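Beta-glucanase (Podospora anserina, PDB 4LE4) probably hydrolyses beta-glucans, binding gluco-oligosaccharides such as cellotriose, as a member of glycoside hydrolase family 131. Local coordinates at residues 3-8 / 82-87; 115-120 / 127-132; 163-168 / 176-181. One frame throughout, in Å; residues are numbered along the deposited sequence.

Interaction 1 of 3, residues 3-8 / 82-87; sequences ILWDGR and LIPQTT
CB of Pro84 sits over the six-membered ring of Trp5, 3.7 Å from its centroid and 18° off the ring normal, a CH-pi contact over one face. The two side chains cross at about a right angle, and CG of the proline carries the contact on to Trp5 CH2, 3.8 Å away. Proline suits the place because its compact, rigid ring presents the C-H groups of CB and CG to the aromatic face. On the opposite face Gly7 N lies toward the rim, and the lack of a side chain on this glycine keeps Trp5 CH2 clear of a collision. Trp5 CG stands anti to the backbone N (chi1 167°), which carries the ring across to 82-87, where Thr86 CB lies obliquely to it, 3.7 Å from CD1. The indole NE1 is hydrogen-bonded to the Pro29 carbonyl, which ties down the ring's polar edge. Beside the ring a water bridges the segments, donating to Leu4 O (3.2 Å) and lying 2.9 Å from Thr86 OG1, which also bonds to the N of Ala88. A classic beta bulge sets Leu4 and Trp5 together against Ile231 of strand 222-233, and the tryptophan packs between the two sheets of a concanavalin-type beta-sandwich.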
loop_
_atom_site.group_PDB
_atom_site.type_symbol
_atom_site.label_atom_id
_atom_site.label_comp_id
_atom_site.label_asym_id
_atom_site.label_seq_id
_atom_site.Cartn_x
_atom_site.Cartn_y
_atom_site.Cartn_z
ATOM N N ILE A 3 -16.481 3.217 7.900
ATOM C CA ILE A 3 -15.021 3.284 7.924
ATOM C C ILE A 3 -14.545 2.810 9.276
ATOM O O ILE A 3 -14.871 3.433 10.293
ATOM C CB ILE A 3 -14.504 4.711 7.736
ATOM C CG1 ILE A 3 -14.880 5.203 6.346
ATOM C CG2 ILE A 3 -12.970 4.747 7.971
ATOM C CD1 ILE A 3 -14.560 6.685 6.099
ATOM N N LEU A 4 -13.770 1.727 9.300
ATOM C CA LEU A 4 -13.245 1.194 10.548
ATOM C C LEU A 4 -11.983 1.935 10.937
ATOM O O LEU A 4 -11.713 2.164 12.115
ATOM C CB LEU A 4 -12.897 -0.290 10.405
ATOM C CG LEU A 4 -14.033 -1.256 10.100
ATOM C CD1 LEU A 4 -13.474 -2.660 9.960
ATOM C CD2 LEU A 4 -15.049 -1.206 11.235
ATOM N N TRP A 5 -11.184 2.285 9.937
ATOM C CA TRP A 5 -9.944 2.995 10.194
ATOM C C TRP A 5 -9.624 3.851 8.967
ATOM O O TRP A 5 -9.793 3.422 7.826
ATOM C CB TRP A 5 -8.814 2.004 10.490
ATOM C CG TRP A 5 -7.435 2.631 10.449
ATOM C CD1 TRP A 5 -6.777 3.249 11.469
ATOM C CD2 TRP A 5 -6.552 2.663 9.318
ATOM N NE1 TRP A 5 -5.522 3.660 11.051
ATOM C CE2 TRP A 5 -5.365 3.311 9.730
ATOM C CE3 TRP A 5 -6.649 2.194 7.997
ATOM C CZ2 TRP A 5 -4.265 3.512 8.862
ATOM C CZ3 TRP A 5 -5.531 2.396 7.112
ATOM C CH2 TRP A 5 -4.374 3.047 7.568
ATOM N N ASP A 6 -9.212 5.086 9.232
ATOM C CA ASP A 6 -8.908 6.058 8.188
ATOM C C ASP A 6 -7.408 6.359 8.123
ATOM O O ASP A 6 -6.818 6.920 9.065
ATOM C CB ASP A 6 -9.670 7.354 8.472
ATOM C CG ASP A 6 -9.842 8.211 7.247
ATOM O OD1 ASP A 6 -8.925 8.201 6.386
ATOM O OD2 ASP A 6 -10.881 8.922 7.153
ATOM N N GLY A 7 -6.791 6.018 6.989
ATOM C CA GLY A 7 -5.377 6.272 6.872
ATOM C C GLY A 7 -5.105 7.293 5.795
ATOM O O GLY A 7 -4.028 7.290 5.214
ATOM N N ARG A 8 -6.049 8.199 5.561
ATOM C CA ARG A 8 -5.867 9.183 4.516
ATOM C C ARG A 8 -5.066 10.432 4.857
ATOM O O ARG A 8 -4.905 11.280 4.003
ATOM C CB ARG A 8 -7.227 9.539 3.934
ATOM C CG ARG A 8 -7.766 8.351 3.145
ATOM C CD ARG A 8 -9.146 8.562 2.652
ATOM N NE ARG A 8 -10.144 8.724 3.708
ATOM C CZ ARG A 8 -11.426 8.969 3.460
ATOM N NH1 ARG A 8 -12.292 9.100 4.462
ATOM N NH2 ARG A 8 -11.844 9.099 2.206
ATOM N N LEU A 82 4.237 1.855 6.963
ATOM C CA LEU A 82 3.378 2.396 7.998
ATOM C C LEU A 82 2.380 1.270 8.291
ATOM O O LEU A 82 1.970 0.562 7.379
ATOM C CB LEU A 82 2.571 3.614 7.479
ATOM C CG LEU A 82 3.427 4.718 6.847
ATOM C CD1 LEU A 82 2.550 5.818 6.310
ATOM C CD2 LEU A 82 4.384 5.232 7.899
ATOM N N ILE A 83 2.009 1.109 9.549
ATOM C CA ILE A 83 1.040 0.086 9.930
ATOM C C ILE A 83 -0.134 0.795 10.620
ATOM O O ILE A 83 0.069 1.708 11.417
ATOM C CB ILE A 83 1.696 -0.948 10.903
ATOM C CG1 ILE A 83 2.765 -1.745 10.138
ATOM C CG2 ILE A 83 0.673 -2.009 11.403
ATOM C CD1 ILE A 83 3.612 -2.580 11.044
ATOM N N PRO A 84 -1.383 0.398 10.295
ATOM C CA PRO A 84 -2.539 1.029 10.925
ATOM C C PRO A 84 -2.467 0.907 12.455
ATOM O O PRO A 84 -2.134 -0.164 12.991
ATOM C CB PRO A 84 -3.731 0.235 10.368
ATOM C CG PRO A 84 -3.226 -0.237 9.030
ATOM C CD PRO A 84 -1.798 -0.650 9.363
ATOM N N GLN A 85 -2.759 2.020 13.138
ATOM C CA GLN A 85 -2.801 2.058 14.612
ATOM C C GLN A 85 -4.304 2.150 14.848
ATOM O O GLN A 85 -4.897 3.195 14.579
ATOM C CB GLN A 85 -2.132 3.314 15.177
ATOM C CG GLN A 85 -2.309 3.455 16.697
ATOM C CD GLN A 85 -1.771 2.246 17.418
ATOM O OE1 GLN A 85 -0.566 1.968 17.367
ATOM N NE2 GLN A 85 -2.660 1.496 18.088
ATOM N N THR A 86 -4.894 1.060 15.316
ATOM C CA THR A 86 -6.344 0.983 15.520
ATOM C C THR A 86 -6.763 -0.128 16.504
ATOM O O THR A 86 -6.033 -1.096 16.750
ATOM C CB THR A 86 -7.054 0.716 14.149
ATOM O OG1 THR A 86 -8.469 0.607 14.318
ATOM C CG2 THR A 86 -6.553 -0.589 13.535
ATOM N N THR A 87 -7.964 0.037 17.054
ATOM C CA THR A 87 -8.551 -0.940 17.951
ATOM C C THR A 87 -9.743 -1.562 17.213
ATOM O O THR A 87 -10.403 -2.455 17.722
ATOM C CB THR A 87 -9.076 -0.283 19.262
ATOM O OG1 THR A 87 -10.092 0.670 18.935
ATOM C CG2 THR A 87 -7.949 0.431 19.995
HETATM O O HOH W 1 -9.356 3.362 13.998
#

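Interaction 2 of 3, residues 115-120 / 127-132; sequences HQIAFF and LKSGWL
His115 and Ser129 form the outer hydrogen-bonded pair of this antiparallel hairpin, their backbones joined by His115 N to Ser129 O at 2.8 Å and by the return bond from Ser129 N to His115 O at 3.1 Å. Two residues on, Ile117 N reaches Leu127 O at 2.9 Å, and Leu127 N meets Ile117 O at the same length in an almost straight bond (176° at the hydrogen). Every inward-turned amide of these two pairs is thereby matched with a carbonyl. Between them Gln116 and Lys128 make the non-hydrogen-bonded pair, where the CA of Lys128 also brings a C-H to His115 O.

The polar side chains find partners beyond the two strands. On one face Gln116 and Lys128 run side by side in the same direction, Gln116 CG 4.0 Å from Lys128 CE, and their extended chains bring both nitrogens to Glu114 OE2, as a hydrogen bond from the amide and a salt bridge from the ammonium. Glu114 thus serves both polar ends, holding the two chains alongside each other. On the other face His115 NE2 is hydrogen-bonded to Glu222, which fixes one end of the imidazole, while Ser129 OG sits between its own backbone N and carbonyl carbon (chi1 76°) and packs 3.3 Å from His115 CB. The small serine leaves room for the histidine. Ile117 and Leu127, CB to CB 4.0 Å, complete this face with branched apolar chains suited to a buried layer.

That layer rests on Leu101 and, through Leu127, on Phe99, both of strand 94-102 in the other sheet. Within its own sheet, strand 115-120 also pairs with strands 205-207 and 209-211, and strand 125-129 with strand 142-147.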
loop_
_atom_site.group_PDB
_atom_site.type_symbol
_atom_site.label_atom_id
_atom_site.label_comp_id
_atom_site.label_asym_id
_atom_site.label_seq_id
_atom_site.Cartn_x
_atom_site.Cartn_y
_atom_site.Cartn_z
ATOM N N HIS A 115 9.562 -6.018 -5.545
ATOM C CA HIS A 115 8.992 -5.116 -4.547
ATOM C C HIS A 115 7.738 -5.799 -4.063
ATOM O O HIS A 115 7.039 -6.423 -4.858
ATOM C CB HIS A 115 8.575 -3.771 -5.157
ATOM C CG HIS A 115 9.727 -2.956 -5.662
ATOM N ND1 HIS A 115 10.471 -3.322 -6.768
ATOM C CD2 HIS A 115 10.246 -1.787 -5.229
ATOM C CE1 HIS A 115 11.399 -2.404 -6.994
ATOM N NE2 HIS A 115 11.283 -1.463 -6.074
ATOM N N GLN A 116 7.500 -5.696 -2.765
ATOM C CA GLN A 116 6.299 -6.242 -2.112
ATOM C C GLN A 116 5.640 -4.967 -1.568
ATOM O O GLN A 116 6.258 -4.216 -0.837
ATOM C CB GLN A 116 6.711 -7.223 -1.021
ATOM C CG GLN A 116 7.247 -8.530 -1.686
ATOM C CD GLN A 116 8.070 -9.399 -0.761
ATOM O OE1 GLN A 116 8.063 -9.213 0.449
ATOM N NE2 GLN A 116 8.784 -10.368 -1.336
ATOM N N ILE A 117 4.376 -4.774 -1.923
ATOM C CA ILE A 117 3.647 -3.543 -1.633
ATOM C C ILE A 117 2.308 -3.757 -0.944
ATOM O O ILE A 117 1.542 -4.620 -1.364
ATOM C CB ILE A 117 3.390 -2.841 -2.989
ATOM C CG1 ILE A 117 4.744 -2.655 -3.725
ATOM C CG2 ILE A 117 2.689 -1.507 -2.781
ATOM C CD1 ILE A 117 4.638 -2.399 -5.230
ATOM N N ALA A 118 1.996 -2.952 0.073
ATOM C CA ALA A 118 0.677 -3.081 0.747
ATOM C C ALA A 118 0.417 -4.549 1.156
ATOM O O ALA A 118 -0.667 -5.120 0.942
ATOM C CB ALA A 118 -0.403 -2.611 -0.186
ATOM N N PHE A 119 1.412 -5.133 1.788
ATOM C CA PHE A 119 1.354 -6.542 2.171
ATOM C C PHE A 119 1.049 -6.810 3.614
ATOM O O PHE A 119 1.351 -5.983 4.487
ATOM C CB PHE A 119 2.712 -7.213 1.839
ATOM C CG PHE A 119 3.916 -6.606 2.584
ATOM C CD1 PHE A 119 4.658 -5.554 2.019
ATOM C CD2 PHE A 119 4.310 -7.110 3.819
ATOM C CE1 PHE A 119 5.784 -5.027 2.690
ATOM C CE2 PHE A 119 5.430 -6.599 4.504
ATOM C CZ PHE A 119 6.168 -5.553 3.940
ATOM N N PHE A 120 0.441 -7.978 3.885
ATOM C CA PHE A 120 0.222 -8.381 5.269
ATOM C C PHE A 120 1.508 -9.071 5.720
ATOM O O PHE A 120 2.288 -9.532 4.890
ATOM C CB PHE A 120 -0.991 -9.336 5.384
ATOM C CG PHE A 120 -2.302 -8.639 5.166
ATOM C CD1 PHE A 120 -2.984 -8.078 6.246
ATOM C CD2 PHE A 120 -2.810 -8.461 3.885
ATOM C CE1 PHE A 120 -4.144 -7.343 6.061
ATOM C CE2 PHE A 120 -3.981 -7.719 3.683
ATOM C CZ PHE A 120 -4.650 -7.151 4.800
ATOM N N LEU A 127 0.677 -6.598 -3.308
ATOM C CA LEU A 127 0.959 -6.339 -4.715
ATOM C C LEU A 127 2.470 -6.592 -4.815
ATOM O O LEU A 127 3.182 -6.568 -3.803
ATOM C CB LEU A 127 0.688 -4.882 -5.132
ATOM C CG LEU A 127 -0.742 -4.377 -4.965
ATOM C CD1 LEU A 127 -0.826 -2.956 -5.571
ATOM C CD2 LEU A 127 -1.741 -5.316 -5.611
ATOM N N LYS A 128 2.940 -6.862 -6.029
ATOM C CA LYS A 128 4.359 -7.044 -6.264
ATOM C C LYS A 128 4.697 -6.371 -7.562
ATOM O O LYS A 128 3.841 -6.145 -8.417
ATOM C CB LYS A 128 4.730 -8.528 -6.378
ATOM C CG LYS A 128 4.680 -9.264 -5.055
ATOM C CD LYS A 128 5.342 -10.635 -5.185
ATOM C CE LYS A 128 5.412 -11.314 -3.822
ATOM N NZ LYS A 128 6.282 -12.517 -3.856
ATOM N N SER A 129 5.969 -6.032 -7.719
ATOM C CA SER A 129 6.400 -5.439 -8.956
ATOM C C SER A 129 7.880 -5.818 -9.129
ATOM O O SER A 129 8.538 -6.255 -8.176
ATOM C CB SER A 129 6.230 -3.909 -8.921
ATOM O OG SER A 129 7.245 -3.275 -8.140
ATOM N N GLY A 130 8.380 -5.628 -10.342
ATOM C CA GLY A 130 9.770 -5.938 -10.607
ATOM C C GLY A 130 10.036 -7.390 -10.966
ATOM O O GLY A 130 9.138 -8.200 -11.077
ATOM N N TRP A 131 11.311 -7.679 -11.183
ATOM C CA TRP A 131 11.793 -8.994 -11.576
ATOM C C TRP A 131 11.757 -9.914 -10.371
ATOM O O TRP A 131 12.516 -9.757 -9.438
ATOM C CB TRP A 131 13.205 -8.796 -12.151
ATOM C CG TRP A 131 13.921 -10.011 -12.581
ATOM C CD1 TRP A 131 13.431 -11.291 -12.669
ATOM C CD2 TRP A 131 15.288 -10.072 -12.981
ATOM N NE1 TRP A 131 14.428 -12.148 -13.098
ATOM C CE2 TRP A 131 15.574 -11.427 -13.297
ATOM C CE3 TRP A 131 16.304 -9.116 -13.104
ATOM C CZ2 TRP A 131 16.850 -11.843 -13.731
ATOM C CZ3 TRP A 131 17.561 -9.529 -13.534
ATOM C CH2 TRP A 131 17.818 -10.882 -13.839
ATOM N N LEU A 132 10.833 -10.861 -10.400
ATOM C CA LEU A 132 10.621 -11.798 -9.307
ATOM C C LEU A 132 11.516 -13.034 -9.323
ATOM O O LEU A 132 12.203 -13.312 -8.356
ATOM C CB LEU A 132 9.165 -12.266 -9.300
ATOM C CG LEU A 132 8.038 -11.230 -9.360
ATOM C CD1 LEU A 132 6.667 -11.926 -9.122
ATOM C CD2 LEU A 132 8.269 -10.179 -8.290
#

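Interaction 3 of 3, residues 163-168 / 176-181; sequences HNVAYE and VGFWHS
Strands 163-170 and 175-182 form a beta hairpin in one of the two sheets of the sandwich, and their antiparallel pairing is regular from Asn164-Ser181 to Glu168-Gly177. Three hydrogen-bonded pairs each contribute two backbone bonds, such as Asn164 N to Ser181 O at 2.8 Å and Gly177 N to Glu168 O at 2.8 Å.

On the face carrying Ala166, Glu168 and Trp179, the indole NE1 donates to Glu168 OE1 at 2.9 Å and 170°. The carboxylate oxygen lies within the indole plane, whereas the N-H reaches it from above the carboxylate plane, 46° out; the two groups are turned 49° apart. Glu168 gets there with CG anti to its backbone N and the rest of its chain extended, running past Gly177, where the lack of a side chain avoids a tight approach to OE1. The small Ala166 lets the tryptophan stem settle beside it, CB to CB 3.9 Å.

The other face is largely aromatic. Val165 CG1 packs 3.7 Å from Phe178 CE1, approaching the ring obliquely, and Tyr167 CB lies near Val176 CG2, while the tyrosine hydroxyl is hydrogen-bonded to Ala118 O. Phe178 in turn stacks on Trp145 of the opposing sheet. At the hairpin's open end the imidazoles of His163 and His180 meet rim to rim, their planes inclined to each other.

Glu168 OE1 also forms a salt bridge with Arg189, so a single oxygen serves both a neutral indole N-H and a guanidinium. These two partners would probably stabilise the carboxylate as an anion and hold it in a fixed orientation across the strands.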
loop_
_atom_site.group_PDB
_atom_site.type_symbol
_atom_site.label_atom_id
_atom_site.label_comp_id
_atom_site.label_asym_id
_atom_site.label_seq_id
_atom_site.Cartn_x
_atom_site.Cartn_y
_atom_site.Cartn_z
ATOM N N HIS A 163 -3.531 3.708 -9.550
ATOM C CA HIS A 163 -4.190 2.423 -9.410
ATOM C C HIS A 163 -4.904 2.404 -8.090
ATOM O O HIS A 163 -4.274 2.484 -7.034
ATOM C CB HIS A 163 -3.162 1.283 -9.432
ATOM C CG HIS A 163 -2.597 1.035 -10.791
ATOM N ND1 HIS A 163 -3.145 0.121 -11.664
ATOM C CD2 HIS A 163 -1.571 1.623 -11.449
ATOM C CE1 HIS A 163 -2.480 0.157 -12.809
ATOM N NE2 HIS A 163 -1.520 1.063 -12.705
ATOM N N ASN A 164 -6.221 2.279 -8.147
ATOM C CA ASN A 164 -7.038 2.247 -6.930
ATOM C C ASN A 164 -7.382 0.778 -6.685
ATOM O O ASN A 164 -7.852 0.106 -7.578
ATOM C CB ASN A 164 -8.318 3.054 -7.182
ATOM C CG ASN A 164 -8.027 4.398 -7.874
ATOM O OD1 ASN A 164 -8.443 4.651 -9.028
ATOM N ND2 ASN A 164 -7.297 5.233 -7.192
ATOM N N VAL A 165 -7.163 0.308 -5.469
ATOM C CA VAL A 165 -7.367 -1.100 -5.126
ATOM C C VAL A 165 -8.190 -1.269 -3.842
ATOM O O VAL A 165 -8.196 -0.388 -2.969
ATOM C CB VAL A 165 -5.989 -1.762 -4.807
ATOM C CG1 VAL A 165 -6.166 -3.211 -4.275
ATOM C CG2 VAL A 165 -5.080 -1.722 -6.038
ATOM N N ALA A 166 -8.953 -2.356 -3.782
ATOM C CA ALA A 166 -9.583 -2.720 -2.538
ATOM C C ALA A 166 -9.423 -4.236 -2.434
ATOM O O ALA A 166 -9.810 -4.962 -3.358
ATOM C CB ALA A 166 -11.064 -2.339 -2.489
ATOM N N TYR A 167 -8.790 -4.709 -1.353
ATOM C CA TYR A 167 -8.700 -6.164 -1.129
ATOM C C TYR A 167 -10.023 -6.487 -0.413
ATOM O O TYR A 167 -10.316 -5.859 0.586
ATOM C CB TYR A 167 -7.617 -6.533 -0.128
ATOM C CG TYR A 167 -6.209 -6.171 -0.484
ATOM C CD1 TYR A 167 -5.768 -6.231 -1.797
ATOM C CD2 TYR A 167 -5.291 -5.845 0.521
ATOM C CE1 TYR A 167 -4.426 -5.979 -2.110
ATOM C CE2 TYR A 167 -3.949 -5.588 0.226
ATOM C CZ TYR A 167 -3.521 -5.659 -1.097
ATOM O OH TYR A 167 -2.184 -5.421 -1.412
ATOM N N GLU A 168 -10.804 -7.422 -0.937
ATOM C CA GLU A 168 -12.066 -7.847 -0.305
ATOM C C GLU A 168 -11.647 -9.073 0.503
ATOM O O GLU A 168 -11.442 -10.159 -0.047
ATOM C CB GLU A 168 -13.082 -8.245 -1.382
ATOM C CG GLU A 168 -14.334 -8.919 -0.779
ATOM C CD GLU A 168 -15.449 -9.191 -1.772
ATOM O OE1 GLU A 168 -15.239 -9.080 -2.995
ATOM O OE2 GLU A 168 -16.562 -9.536 -1.309
ATOM N N VAL A 176 -9.755 -14.002 -0.399
ATOM C CA VAL A 176 -9.445 -12.601 -0.713
ATOM C C VAL A 176 -9.779 -12.347 -2.172
ATOM O O VAL A 176 -9.323 -13.082 -3.065
ATOM C CB VAL A 176 -7.957 -12.253 -0.444
ATOM C CG1 VAL A 176 -7.069 -13.139 -1.275
ATOM C CG2 VAL A 176 -7.683 -10.744 -0.754
ATOM N N GLY A 177 -10.576 -11.306 -2.396
ATOM C CA GLY A 177 -11.000 -10.898 -3.730
ATOM C C GLY A 177 -10.301 -9.575 -4.063
ATOM O O GLY A 177 -9.831 -8.879 -3.164
ATOM N N PHE A 178 -10.283 -9.217 -5.337
ATOM C CA PHE A 178 -9.556 -8.042 -5.781
ATOM C C PHE A 178 -10.420 -7.070 -6.567
ATOM O O PHE A 178 -10.978 -7.431 -7.600
ATOM C CB PHE A 178 -8.374 -8.530 -6.634
ATOM C CG PHE A 178 -7.500 -7.422 -7.182
ATOM C CD1 PHE A 178 -6.650 -6.711 -6.343
ATOM C CD2 PHE A 178 -7.481 -7.171 -8.543
ATOM C CE1 PHE A 178 -5.772 -5.765 -6.869
ATOM C CE2 PHE A 178 -6.617 -6.235 -9.087
ATOM C CZ PHE A 178 -5.762 -5.536 -8.240
ATOM N N TRP A 179 -10.525 -5.845 -6.060
ATOM C CA TRP A 179 -11.281 -4.771 -6.717
ATOM C C TRP A 179 -10.228 -3.766 -7.196
ATOM O O TRP A 179 -9.223 -3.547 -6.521
ATOM C CB TRP A 179 -12.235 -4.110 -5.735
ATOM C CG TRP A 179 -13.336 -5.018 -5.327
ATOM C CD1 TRP A 179 -13.256 -6.092 -4.486
ATOM C CD2 TRP A 179 -14.709 -4.927 -5.738
ATOM N NE1 TRP A 179 -14.505 -6.677 -4.342
ATOM C CE2 TRP A 179 -15.409 -5.982 -5.104
ATOM C CE3 TRP A 179 -15.411 -4.047 -6.584
ATOM C CZ2 TRP A 179 -16.794 -6.190 -5.281
ATOM C CZ3 TRP A 179 -16.783 -4.248 -6.767
ATOM C CH2 TRP A 179 -17.460 -5.313 -6.115
ATOM N N HIS A 180 -10.450 -3.175 -8.365
ATOM C CA HIS A 180 -9.442 -2.290 -8.929
ATOM C C HIS A 180 -10.004 -1.340 -9.956
ATOM O O HIS A 180 -11.015 -1.623 -10.566
ATOM C CB HIS A 180 -8.393 -3.186 -9.628
ATOM C CG HIS A 180 -7.420 -2.458 -10.532
ATOM N ND1 HIS A 180 -6.229 -1.919 -10.090
ATOM C CD2 HIS A 180 -7.470 -2.205 -11.862
ATOM C CE1 HIS A 180 -5.591 -1.357 -11.103
ATOM N NE2 HIS A 180 -6.323 -1.516 -12.189
ATOM N N SER A 181 -9.330 -0.210 -10.130
ATOM C CA SER A 181 -9.666 0.720 -11.197
ATOM C C SER A 181 -8.447 1.611 -11.366
ATOM O O SER A 181 -7.554 1.618 -10.527
ATOM C CB SER A 181 -10.865 1.603 -10.861
ATOM O OG SER A 181 -10.487 2.569 -9.909
#

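How the interactions relate
Along the chain the segments of interaction 1 come first, then those of interaction 2, then those of interaction 3, without interleaving. Interaction 1 spans the sandwich, with strand 2-6 in one sheet and strand 78-84 in the other; interaction 2 is a hairpin of the latter sheet, interaction 3 a hairpin of the former. Interactions 1 and 2 lie on opposite sides of the chain's centre, their centres about 21 Å apart, and interaction 1 is about 17 Å from interaction 3, centre to centre. Interactions 2 and 3, with centres about 15 Å apart, do touch: Tyr167 OH probably hydrogen-bonds to Ala118 O (2.8 Å). Two hairpins build the separate sheets, while the Trp5-Pro84 packing and the Tyr167 link join one sheet to the other.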